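Local coordinates for mutual gliding-motility protein MglA (Myxococcus xanthus, PDB 5YMX) that belongs to the Ras-like small P-loop proteins of the ADP-ribosylation factor family and holds guanosine-5'-diphosphate in its nucleotide pocket, at residues Gly24-Leu29 with Thr78-Val83; Phe101-Gln106 with Ile138-Arg143; Lys142-Asn147 with Gln167-Thr172. All blocks are in the same frame, centred on the assembly; numbering follows the deposited sequence.

Followed from the N terminus, the three contacts come in series, and none nests in or crosses another. Contact 1 closes a loop of 48 residues, bringing the start of helix 25-34 against the loop that follows strand 71-78. Contact 2 pairs strands 98-104 and 136-141 around helix 110-126, a beta-alpha-beta unit. Contact 3 starts where contact 2 ends, sharing Lys142 and Arg143, and closes round helix 151-158 onto the loop after strand 165-167. Asn28 ND2 with Gln139 OE1 joins contacts 1 and 2, and Asn141 OD1 with Ala170 N joins contacts 2 and 3. All three touch GDP: contact 1 at its phosphates, contacts 2 and 3 at its base.

Contact 1: Gly24-Leu29 with Thr78-Val83. With GDP (guanosine-5'-diphosphate), chain C.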
loop_
_atom_site.group_PDB
_atom_site.type_symbol
_atom_site.label_atom_id
_atom_site.label_comp_id
_atom_site.label_asym_id
_atom_site.label_seq_id
_atom_site.Cartn_x
_atom_site.Cartn_y
_atom_site.Cartn_z
ATOM N N GLY A 24 -8.907 2.171 7.784
ATOM C CA GLY A 24 -9.525 1.985 6.488
ATOM C C GLY A 24 -8.772 1.119 5.494
ATOM O O GLY A 24 -9.101 1.147 4.305
ATOM N N LYS A 25 -7.775 0.345 5.938
ATOM C CA LYS A 25 -6.971 -0.444 5.000
ATOM C C LYS A 25 -7.777 -1.590 4.396
ATOM O O LYS A 25 -7.786 -1.772 3.172
ATOM C CB LYS A 25 -5.705 -0.939 5.705
ATOM C CG LYS A 25 -4.887 0.219 6.260
ATOM C CD LYS A 25 -3.584 -0.180 6.960
ATOM C CE LYS A 25 -3.780 -1.101 8.158
ATOM N NZ LYS A 25 -4.638 -0.483 9.227
ATOM N N THR A 26 -8.461 -2.368 5.236
ATOM C CA THR A 26 -9.349 -3.411 4.727
ATOM C C THR A 26 -10.354 -2.836 3.747
ATOM O O THR A 26 -10.610 -3.422 2.684
ATOM C CB THR A 26 -10.112 -4.070 5.886
ATOM O OG1 THR A 26 -9.195 -4.685 6.792
ATOM C CG2 THR A 26 -11.105 -5.135 5.355
ATOM N N THR A 27 -10.935 -1.682 4.092
ATOM C CA THR A 27 -11.972 -1.098 3.249
ATOM C C THR A 27 -11.414 -0.735 1.880
ATOM O O THR A 27 -12.056 -0.978 0.855
ATOM C CB THR A 27 -12.574 0.125 3.955
ATOM O OG1 THR A 27 -13.058 -0.262 5.255
ATOM C CG2 THR A 27 -13.735 0.692 3.161
ATOM N N ASN A 28 -10.206 -0.166 1.842
ATOM C CA ASN A 28 -9.547 0.081 0.562
ATOM C C ASN A 28 -9.400 -1.209 -0.235
ATOM O O ASN A 28 -9.759 -1.264 -1.415
ATOM C CB ASN A 28 -8.155 0.684 0.797
ATOM C CG ASN A 28 -8.161 2.200 0.842
ATOM O OD1 ASN A 28 -7.970 2.844 -0.183
ATOM N ND2 ASN A 28 -8.361 2.780 2.036
ATOM N N LEU A 29 -8.817 -2.246 0.376
ATOM C CA LEU A 29 -8.571 -3.484 -0.363
ATOM C C LEU A 29 -9.868 -4.103 -0.870
ATOM O O LEU A 29 -9.924 -4.577 -2.007
ATOM C CB LEU A 29 -7.783 -4.492 0.481
ATOM C CG LEU A 29 -6.260 -4.452 0.285
ATOM C CD1 LEU A 29 -5.656 -3.130 0.745
ATOM C CD2 LEU A 29 -5.584 -5.611 0.996
ATOM N N THR A 78 -2.025 -5.979 3.477
ATOM C CA THR A 78 -2.165 -5.165 4.674
ATOM C C THR A 78 -2.271 -6.058 5.896
ATOM O O THR A 78 -2.630 -7.235 5.801
ATOM C CB THR A 78 -3.377 -4.223 4.569
ATOM O OG1 THR A 78 -3.236 -3.154 5.510
ATOM C CG2 THR A 78 -4.706 -4.940 4.850
ATOM N N VAL A 79 -1.955 -5.477 7.050
ATOM C CA VAL A 79 -2.210 -6.096 8.352
ATOM C C VAL A 79 -3.388 -5.337 8.942
ATOM O O VAL A 79 -3.215 -4.206 9.417
ATOM C CB VAL A 79 -0.989 -5.997 9.282
ATOM C CG1 VAL A 79 -1.333 -6.527 10.667
ATOM C CG2 VAL A 79 0.182 -6.746 8.701
ATOM N N PRO A 80 -4.593 -5.886 8.889
ATOM C CA PRO A 80 -5.775 -5.119 9.281
ATOM C C PRO A 80 -6.052 -5.213 10.773
ATOM O O PRO A 80 -5.628 -6.144 11.461
ATOM C CB PRO A 80 -6.898 -5.822 8.502
ATOM C CG PRO A 80 -6.462 -7.249 8.480
ATOM C CD PRO A 80 -4.947 -7.209 8.341
ATOM N N GLY A 81 -6.787 -4.221 11.257
ATOM C CA GLY A 81 -7.316 -4.252 12.605
ATOM C C GLY A 81 -6.275 -3.909 13.655
ATOM O O GLY A 81 -5.195 -3.381 13.373
ATOM N N GLN A 82 -6.626 -4.203 14.903
ATOM C CA GLN A 82 -5.683 -3.999 15.989
ATOM C C GLN A 82 -4.499 -4.935 15.809
ATOM O O GLN A 82 -4.663 -6.129 15.534
ATOM C CB GLN A 82 -6.365 -4.268 17.328
ATOM C CG GLN A 82 -5.437 -4.086 18.517
ATOM C CD GLN A 82 -6.161 -4.218 19.840
ATOM O OE1 GLN A 82 -7.379 -4.432 19.877
ATOM N NE2 GLN A 82 -5.420 -4.094 20.937
ATOM N N VAL A 83 -3.304 -4.395 15.972
ATOM C CA VAL A 83 -2.078 -5.165 15.843
ATOM C C VAL A 83 -1.553 -5.472 17.235
ATOM O O VAL A 83 -1.450 -4.578 18.085
ATOM C CB VAL A 83 -1.035 -4.403 15.010
ATOM C CG1 VAL A 83 0.284 -5.176 14.984
ATOM C CG2 VAL A 83 -1.569 -4.160 13.588
HETATM P PB GDP C . -8.247 -1.400 8.998
HETATM O O1B GDP C . -8.277 -2.491 7.957
HETATM O O2B GDP C . -8.053 -1.920 10.390
HETATM O O3B GDP C . -7.303 -0.284 8.667
HETATM O O3A GDP C . -9.702 -0.664 9.018
HETATM P PA GDP C . -11.079 -1.036 8.245
HETATM O O1A GDP C . -11.564 -2.365 8.731
HETATM O O2A GDP C . -10.949 -0.851 6.763
HETATM O "O5'" GDP C . -12.038 0.127 8.781
HETATM C "C5'" GDP C . -12.379 0.233 10.167
HETATM C "C4'" GDP C . -13.763 0.863 10.305
HETATM O "O4'" GDP C . -13.750 2.196 9.778
HETATM C "C3'" GDP C . -14.846 0.114 9.547
HETATM O "O3'" GDP C . -16.050 0.198 10.326
HETATM C "C2'" GDP C . -15.005 0.921 8.278
HETATM O "O2'" GDP C . -16.314 0.804 7.715
HETATM C "C1'" GDP C . -14.762 2.327 8.782
HETATM N N9 GDP C . -14.267 3.218 7.724
HETATM C C8 GDP C . -13.228 2.975 6.883
HETATM N N7 GDP C . -13.052 4.027 6.041
HETATM C C5 GDP C . -13.967 4.963 6.392
HETATM C C6 GDP C . -14.322 6.306 5.925
HETATM O O6 GDP C . -13.706 6.844 4.987
HETATM N N1 GDP C . -15.338 6.926 6.545
HETATM C C2 GDP C . -16.034 6.392 7.558
HETATM N N2 GDP C . -17.038 7.117 8.110
HETATM N N3 GDP C . -15.769 5.156 8.045
HETATM C C4 GDP C . -14.758 4.429 7.497
HETATM O O HOH W 1 -3.956 -2.395 11.218
#
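One water ties Lys25 to the loop 78-83: it accepts from Lys25 NZ at 2.8 Å and donates to the backbone carbonyls Val79 O and Gly81 O, each at 2.7 Å. No direct hydrogen bond joins the segments, so this water and the GDP phosphates are their polar bridges. Lys25 NZ also donates to GDP O3B, and the lysine's own backbone N meets the same oxygen at 164°; Gly24 N adds a third grip. The chain reaches that position by bending at its far end (chi3 and chi4 both -60°), which turns NZ onto O3B. Its methylenes pass Thr78, whose OG1 lies 3.3 Å from Lys25 CB; that hydroxyl is bonded to Tyr17 O. Thr26 OG1 donates to GDP O1B at 2.6 Å and is also pressed against the proline ring, 3.1 Å from Pro80 CB. Gly81 N donates to GDP O2B at 2.8 Å, so the three terminal oxygens of the beta-phosphate are each held by at least one donor. One helical turn on, Leu29 CD2 packs on Thr78 CG2, while Gly24 sits at the N-cap of helix 25-34. The amides of 24-27, Lys25 on a beta-phosphate oxygen and Thr26 fit the P-loop (Walker A); the Gly81 amide donates from the loop after strand 71-78, where small G proteins have the start of switch II.

Contact 2: Phe101-Gln106 with Ile138-Arg143; sequences FVADSQ and IQYNKR. With GDP (guanosine-5'-diphosphate), chain C.
Between Phe101 and Asn141 three backbone hydrogen bonds join the parallel strands: Gln139 N to Phe101 O, Ala103 N to Gln139 O, then Asn141 N to Ala103 O. The strand axes pass 4.7 Å apart with their directions 25° off parallel. At the strand ends side chains join in. Asn141 O takes a backbone bond from Ser105 N and a second from Ser105 OG, the hydroxyl at 2.7 Å, from opposite faces of its carbonyl plane. Ser105 OG in turn accepts from Arg143 NH1 at 3.0 Å, lying in the plane of the guanidinium, whose NH1 has a further partner in Val149 O. The charged pair is Asp104 and Lys142: NZ meets OD2 at 2.8 Å from above the carboxylate plane, 44° out of it, and also donates to Leu22 O. The other carboxylate oxygen is occupied by Gln106, NE2 on the syn lone pair and backbone N on the anti one, the latter making an Asx turn. On the face bearing Phe101 and Ala103, Phe101 CD2 touches Ile138 CD1 at 3.8 Å, its ring packing against helix 110-126, and Ala103 CB lies at the Tyr140 ring edge. On the other face Val102 CG1 lies against Asn141 CB, and Asn141 ND2 donates to GDP N7 at 3.0 Å and to Cys23 O. Asn141 and Lys142 open the NKxD sequence of this family; Gln106 on OD1 and Lys142 on OD2 probably restrict the rotation of the Asp104 carboxylate, whose negative charge would favour a charged ammonium beside the nucleotide.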
loop_
_atom_site.group_PDB
_atom_site.type_symbol
_atom_site.label_atom_id
_atom_site.label_comp_id
_atom_site.label_asym_id
_atom_site.label_seq_id
_atom_site.Cartn_x
_atom_site.Cartn_y
_atom_site.Cartn_z
ATOM N N PHE A 101 0.279 4.859 2.722
ATOM C CA PHE A 101 -0.031 5.134 4.119
ATOM C C PHE A 101 -1.451 5.673 4.190
ATOM O O PHE A 101 -1.752 6.710 3.587
ATOM C CB PHE A 101 0.950 6.113 4.771
ATOM C CG PHE A 101 0.709 6.280 6.250
ATOM C CD1 PHE A 101 1.264 5.391 7.157
ATOM C CD2 PHE A 101 -0.119 7.288 6.736
ATOM C CE1 PHE A 101 1.030 5.530 8.522
ATOM C CE2 PHE A 101 -0.365 7.416 8.100
ATOM C CZ PHE A 101 0.226 6.549 8.991
ATOM N N VAL A 102 -2.320 4.960 4.901
ATOM C CA VAL A 102 -3.711 5.372 5.080
ATOM C C VAL A 102 -3.817 6.035 6.443
ATOM O O VAL A 102 -3.608 5.381 7.468
ATOM C CB VAL A 102 -4.680 4.185 4.944
ATOM C CG1 VAL A 102 -6.124 4.668 5.147
ATOM C CG2 VAL A 102 -4.502 3.479 3.583
ATOM N N ALA A 103 -4.100 7.336 6.451
ATOM C CA ALA A 103 -4.285 8.079 7.683
ATOM C C ALA A 103 -5.770 8.192 8.009
ATOM O O ALA A 103 -6.603 8.461 7.133
ATOM C CB ALA A 103 -3.706 9.484 7.541
ATOM N N ASP A 104 -6.101 8.011 9.277
ATOM C CA ASP A 104 -7.459 8.232 9.743
ATOM C C ASP A 104 -7.591 9.714 10.071
ATOM O O ASP A 104 -6.911 10.214 10.970
ATOM C CB ASP A 104 -7.674 7.365 10.981
ATOM C CG ASP A 104 -9.097 7.385 11.477
ATOM O OD1 ASP A 104 -9.726 8.467 11.459
ATOM O OD2 ASP A 104 -9.585 6.318 11.913
ATOM N N SER A 105 -8.450 10.424 9.335
ATOM C CA SER A 105 -8.488 11.880 9.470
ATOM C C SER A 105 -9.084 12.363 10.783
ATOM O O SER A 105 -9.008 13.563 11.063
ATOM C CB SER A 105 -9.262 12.520 8.315
ATOM O OG SER A 105 -8.582 12.308 7.089
ATOM N N GLN A 106 -9.693 11.493 11.578
ATOM C CA GLN A 106 -10.286 11.946 12.833
ATOM C C GLN A 106 -9.226 12.514 13.770
ATOM O O GLN A 106 -8.156 11.928 13.951
ATOM C CB GLN A 106 -10.982 10.785 13.531
ATOM C CG GLN A 106 -12.135 10.212 12.751
ATOM C CD GLN A 106 -12.717 9.012 13.434
ATOM O OE1 GLN A 106 -13.698 9.120 14.170
ATOM N NE2 GLN A 106 -12.106 7.853 13.210
ATOM N N ILE A 138 0.259 8.927 0.215
ATOM C CA ILE A 138 -0.486 9.028 1.461
ATOM C C ILE A 138 -1.954 9.301 1.157
ATOM O O ILE A 138 -2.282 10.126 0.293
ATOM C CB ILE A 138 0.133 10.063 2.440
ATOM C CG1 ILE A 138 -0.543 10.003 3.813
ATOM C CG2 ILE A 138 0.112 11.488 1.901
ATOM C CD1 ILE A 138 0.299 10.628 4.928
ATOM N N GLN A 139 -2.830 8.600 1.864
ATOM C CA GLN A 139 -4.268 8.780 1.737
ATOM C C GLN A 139 -4.809 9.341 3.039
ATOM O O GLN A 139 -4.568 8.773 4.105
ATOM C CB GLN A 139 -4.937 7.438 1.441
ATOM C CG GLN A 139 -6.459 7.554 1.285
ATOM C CD GLN A 139 -7.100 6.199 1.120
ATOM O OE1 GLN A 139 -7.616 5.634 2.076
ATOM N NE2 GLN A 139 -7.060 5.663 -0.103
ATOM N N TYR A 140 -5.534 10.457 2.953
ATOM C CA TYR A 140 -6.243 11.008 4.110
ATOM C C TYR A 140 -7.663 10.475 4.020
ATOM O O TYR A 140 -8.476 10.975 3.233
ATOM C CB TYR A 140 -6.240 12.532 4.086
ATOM C CG TYR A 140 -4.864 13.156 4.006
ATOM C CD1 TYR A 140 -3.772 12.594 4.671
ATOM C CD2 TYR A 140 -4.652 14.300 3.263
ATOM C CE1 TYR A 140 -2.513 13.175 4.589
ATOM C CE2 TYR A 140 -3.412 14.890 3.191
ATOM C CZ TYR A 140 -2.344 14.326 3.854
ATOM O OH TYR A 140 -1.102 14.907 3.773
ATOM N N ASN A 141 -7.942 9.414 4.777
ATOM C CA ASN A 141 -9.209 8.704 4.696
ATOM C C ASN A 141 -10.203 9.264 5.723
ATOM O O ASN A 141 -9.840 9.991 6.651
ATOM C CB ASN A 141 -8.983 7.200 4.892
ATOM C CG ASN A 141 -10.204 6.379 4.556
ATOM O OD1 ASN A 141 -10.946 6.701 3.618
ATOM N ND2 ASN A 141 -10.433 5.317 5.321
ATOM N N LYS A 142 -11.479 8.897 5.565
ATOM C CA LYS A 142 -12.551 9.319 6.472
ATOM C C LYS A 142 -12.811 10.817 6.372
ATOM O O LYS A 142 -13.165 11.467 7.365
ATOM C CB LYS A 142 -12.310 8.871 7.922
ATOM C CG LYS A 142 -11.865 7.406 8.051
ATOM C CD LYS A 142 -12.108 6.852 9.443
ATOM C CE LYS A 142 -11.696 5.398 9.557
ATOM N NZ LYS A 142 -11.828 4.893 10.955
ATOM N N ARG A 143 -12.677 11.371 5.161
ATOM C CA ARG A 143 -12.951 12.790 4.962
ATOM C C ARG A 143 -14.408 13.141 5.238
ATOM O O ARG A 143 -14.723 14.325 5.397
ATOM C CB ARG A 143 -12.606 13.212 3.527
ATOM C CG ARG A 143 -11.168 12.918 3.084
ATOM C CD ARG A 143 -10.131 13.505 4.045
ATOM N NE ARG A 143 -10.278 14.954 4.160
ATOM C CZ ARG A 143 -9.885 15.668 5.209
ATOM N NH1 ARG A 143 -9.328 15.066 6.247
ATOM N NH2 ARG A 143 -10.068 16.984 5.237
HETATM P PB GDP C . -8.247 -1.400 8.998
HETATM O O1B GDP C . -8.277 -2.491 7.957
HETATM O O2B GDP C . -8.053 -1.920 10.390
HETATM O O3B GDP C . -7.303 -0.284 8.667
HETATM O O3A GDP C . -9.702 -0.664 9.018
HETATM P PA GDP C . -11.079 -1.036 8.245
HETATM O O1A GDP C . -11.564 -2.365 8.731
HETATM O O2A GDP C . -10.949 -0.851 6.763
HETATM O "O5'" GDP C . -12.038 0.127 8.781
HETATM C "C5'" GDP C . -12.379 0.233 10.167
HETATM C "C4'" GDP C . -13.763 0.863 10.305
HETATM O "O4'" GDP C . -13.750 2.196 9.778
HETATM C "C3'" GDP C . -14.846 0.114 9.547
HETATM O "O3'" GDP C . -16.050 0.198 10.326
HETATM C "C2'" GDP C . -15.005 0.921 8.278
HETATM O "O2'" GDP C . -16.314 0.804 7.715
HETATM C "C1'" GDP C . -14.762 2.327 8.782
HETATM N N9 GDP C . -14.267 3.218 7.724
HETATM C C8 GDP C . -13.228 2.975 6.883
HETATM N N7 GDP C . -13.052 4.027 6.041
HETATM C C5 GDP C . -13.967 4.963 6.392
HETATM C C6 GDP C . -14.322 6.306 5.925
HETATM O O6 GDP C . -13.706 6.844 4.987
HETATM N N1 GDP C . -15.338 6.926 6.545
HETATM C C2 GDP C . -16.034 6.392 7.558
HETATM N N2 GDP C . -17.038 7.117 8.110
HETATM N N3 GDP C . -15.769 5.156 8.045
HETATM C C4 GDP C . -14.758 4.429 7.497
#

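Contact 3: Lys142-Asn147 with Gln167-Thr172; sequences KRDLPN and QAVAPT. With GDP (guanosine-5'-diphosphate), chain C.
Arg143 and Gln167 approach across each other, guanidinium and amide planes 59° apart, so they do not stack. The meeting is at the guanidinium edge: Arg143 NE donates to Gln167 OE1 at 2.9 Å, on a lone pair of OE1 in the amide carbonyl plane, although the oxygen lies 25° out of the guanidinium plane. A water bridges the two groups, accepting from Arg143 NH2 in the guanidinium plane and donating to Gln167 OE1, which therefore takes two donors. The backbones are joined too, Arg143 N donating to Ala168 O, 3.2 Å and nearly straight. Asp144 lies beyond, at the third position of a type I turn from Lys142 to Leu145. Its CG stands between the backbone N and the carbonyl carbon (chi1 59°), which turns the carboxylate onto guanine: OD1 receives GDP N1 and OD2 receives N2, both at 2.8 Å. Val169 lies beside it, with CG1 3.6 Å from Asp144 OD1. The base itself is sandwiched: the Lys142 chain runs over one face, CG 3.4 Å from GDP C6, and Pro171 covers the opposite face, CD 3.3 Å from C5. Leu145 CD2 lies 3.5 Å from GDP N2. The paired carboxylate oxygens of Asp144 match the N1 and N2 donors of guanine, the recognition chemistry expected of the NKxD aspartate; separately, Ala170 N makes a weak bond to GDP O6, also consistent with recognition of a guanine base.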
loop_
_atom_site.group_PDB
_atom_site.type_symbol
_atom_site.label_atom_id
_atom_site.label_comp_id
_atom_site.label_asym_id
_atom_site.label_seq_id
_atom_site.Cartn_x
_atom_site.Cartn_y
_atom_site.Cartn_z
ATOM N N LYS A 142 -11.479 8.897 5.565
ATOM C CA LYS A 142 -12.551 9.319 6.472
ATOM C C LYS A 142 -12.811 10.817 6.372
ATOM O O LYS A 142 -13.165 11.467 7.365
ATOM C CB LYS A 142 -12.310 8.871 7.922
ATOM C CG LYS A 142 -11.865 7.406 8.051
ATOM C CD LYS A 142 -12.108 6.852 9.443
ATOM C CE LYS A 142 -11.696 5.398 9.557
ATOM N NZ LYS A 142 -11.828 4.893 10.955
ATOM N N ARG A 143 -12.677 11.371 5.161
ATOM C CA ARG A 143 -12.951 12.790 4.962
ATOM C C ARG A 143 -14.408 13.141 5.238
ATOM O O ARG A 143 -14.723 14.325 5.397
ATOM C CB ARG A 143 -12.606 13.212 3.527
ATOM C CG ARG A 143 -11.168 12.918 3.084
ATOM C CD ARG A 143 -10.131 13.505 4.045
ATOM N NE ARG A 143 -10.278 14.954 4.160
ATOM C CZ ARG A 143 -9.885 15.668 5.209
ATOM N NH1 ARG A 143 -9.328 15.066 6.247
ATOM N NH2 ARG A 143 -10.068 16.984 5.237
ATOM N N ASP A 144 -15.295 12.146 5.297
ATOM C CA ASP A 144 -16.720 12.374 5.503
ATOM C C ASP A 144 -17.064 12.721 6.945
ATOM O O ASP A 144 -18.138 13.278 7.190
ATOM C CB ASP A 144 -17.502 11.116 5.109
ATOM C CG ASP A 144 -17.074 9.888 5.905
ATOM O OD1 ASP A 144 -15.868 9.559 5.904
ATOM O OD2 ASP A 144 -17.931 9.246 6.542
ATOM N N LEU A 145 -16.193 12.431 7.892
ATOM C CA LEU A 145 -16.598 12.558 9.289
ATOM C C LEU A 145 -16.450 14.001 9.774
ATOM O O LEU A 145 -15.518 14.704 9.379
ATOM C CB LEU A 145 -15.768 11.632 10.174
ATOM C CG LEU A 145 -16.016 10.136 9.953
ATOM C CD1 LEU A 145 -15.064 9.288 10.794
ATOM C CD2 LEU A 145 -17.489 9.808 10.260
ATOM N N PRO A 146 -17.367 14.465 10.626
ATOM C CA PRO A 146 -17.302 15.860 11.094
ATOM C C PRO A 146 -16.075 16.165 11.927
ATOM O O PRO A 146 -15.671 17.333 11.994
ATOM C CB PRO A 146 -18.591 16.024 11.914
ATOM C CG PRO A 146 -18.952 14.619 12.334
ATOM C CD PRO A 146 -18.531 13.746 11.169
ATOM N N ASN A 147 -15.480 15.162 12.572
ATOM C CA ASN A 147 -14.257 15.328 13.338
ATOM C C ASN A 147 -13.000 15.119 12.502
ATOM O O ASN A 147 -11.905 15.023 13.065
ATOM C CB ASN A 147 -14.259 14.398 14.560
ATOM C CG ASN A 147 -14.542 12.941 14.197
ATOM O OD1 ASN A 147 -15.308 12.648 13.276
ATOM N ND2 ASN A 147 -13.945 12.022 14.945
ATOM N N GLN A 167 -7.376 12.470 -0.879
ATOM C CA GLN A 167 -8.497 12.433 0.052
ATOM C C GLN A 167 -9.398 11.256 -0.282
ATOM O O GLN A 167 -9.700 11.006 -1.450
ATOM C CB GLN A 167 -9.303 13.726 -0.047
ATOM C CG GLN A 167 -8.590 14.938 0.490
ATOM C CD GLN A 167 -9.534 16.110 0.585
ATOM O OE1 GLN A 167 -10.281 16.252 1.558
ATOM N NE2 GLN A 167 -9.540 16.933 -0.443
ATOM N N ALA A 168 -9.861 10.551 0.742
ATOM C CA ALA A 168 -10.654 9.357 0.493
ATOM C C ALA A 168 -11.812 9.242 1.473
ATOM O O ALA A 168 -11.758 9.732 2.604
ATOM C CB ALA A 168 -9.806 8.069 0.544
ATOM N N VAL A 169 -12.871 8.582 1.003
ATOM C CA VAL A 169 -13.928 8.043 1.854
ATOM C C VAL A 169 -14.020 6.580 1.422
ATOM O O VAL A 169 -14.763 6.229 0.507
ATOM C CB VAL A 169 -15.266 8.767 1.672
ATOM C CG1 VAL A 169 -16.325 8.167 2.598
ATOM C CG2 VAL A 169 -15.087 10.253 1.935
ATOM N N ALA A 170 -13.213 5.728 2.040
ATOM C CA ALA A 170 -13.011 4.397 1.479
ATOM C C ALA A 170 -14.298 3.595 1.289
ATOM O O ALA A 170 -14.404 2.892 0.269
ATOM C CB ALA A 170 -11.962 3.635 2.293
ATOM N N PRO A 171 -15.282 3.635 2.192
ATOM C CA PRO A 171 -16.457 2.762 2.013
ATOM C C PRO A 171 -17.246 3.056 0.753
ATOM O O PRO A 171 -17.896 2.147 0.223
ATOM C CB PRO A 171 -17.281 2.989 3.290
ATOM C CG PRO A 171 -16.263 3.472 4.292
ATOM C CD PRO A 171 -15.303 4.314 3.499
ATOM N N THR A 172 -17.218 4.293 0.264
ATOM C CA THR A 172 -17.915 4.664 -0.960
ATOM C C THR A 172 -16.994 4.696 -2.163
ATOM O O THR A 172 -17.444 5.024 -3.268
ATOM C CB THR A 172 -18.559 6.045 -0.817
ATOM O OG1 THR A 172 -17.529 7.030 -0.656
ATOM C CG2 THR A 172 -19.496 6.089 0.383
HETATM P PB GDP C . -8.247 -1.400 8.998
HETATM O O1B GDP C . -8.277 -2.491 7.957
HETATM O O2B GDP C . -8.053 -1.920 10.390
HETATM O O3B GDP C . -7.303 -0.284 8.667
HETATM O O3A GDP C . -9.702 -0.664 9.018
HETATM P PA GDP C . -11.079 -1.036 8.245
HETATM O O1A GDP C . -11.564 -2.365 8.731
HETATM O O2A GDP C . -10.949 -0.851 6.763
HETATM O "O5'" GDP C . -12.038 0.127 8.781
HETATM C "C5'" GDP C . -12.379 0.233 10.167
HETATM C "C4'" GDP C . -13.763 0.863 10.305
HETATM O "O4'" GDP C . -13.750 2.196 9.778
HETATM C "C3'" GDP C . -14.846 0.114 9.547
HETATM O "O3'" GDP C . -16.050 0.198 10.326
HETATM C "C2'" GDP C . -15.005 0.921 8.278
HETATM O "O2'" GDP C . -16.314 0.804 7.715
HETATM C "C1'" GDP C . -14.762 2.327 8.782
HETATM N N9 GDP C . -14.267 3.218 7.724
HETATM C C8 GDP C . -13.228 2.975 6.883
HETATM N N7 GDP C . -13.052 4.027 6.041
HETATM C C5 GDP C . -13.967 4.963 6.392
HETATM C C6 GDP C . -14.322 6.306 5.925
HETATM O O6 GDP C . -13.706 6.844 4.987
HETATM N N1 GDP C . -15.338 6.926 6.545
HETATM C C2 GDP C . -16.034 6.392 7.558
HETATM N N2 GDP C . -17.038 7.117 8.110
HETATM N N3 GDP C . -15.769 5.156 8.045
HETATM C C4 GDP C . -14.758 4.429 7.497
HETATM O O HOH W 2 -11.335 18.370 3.084
#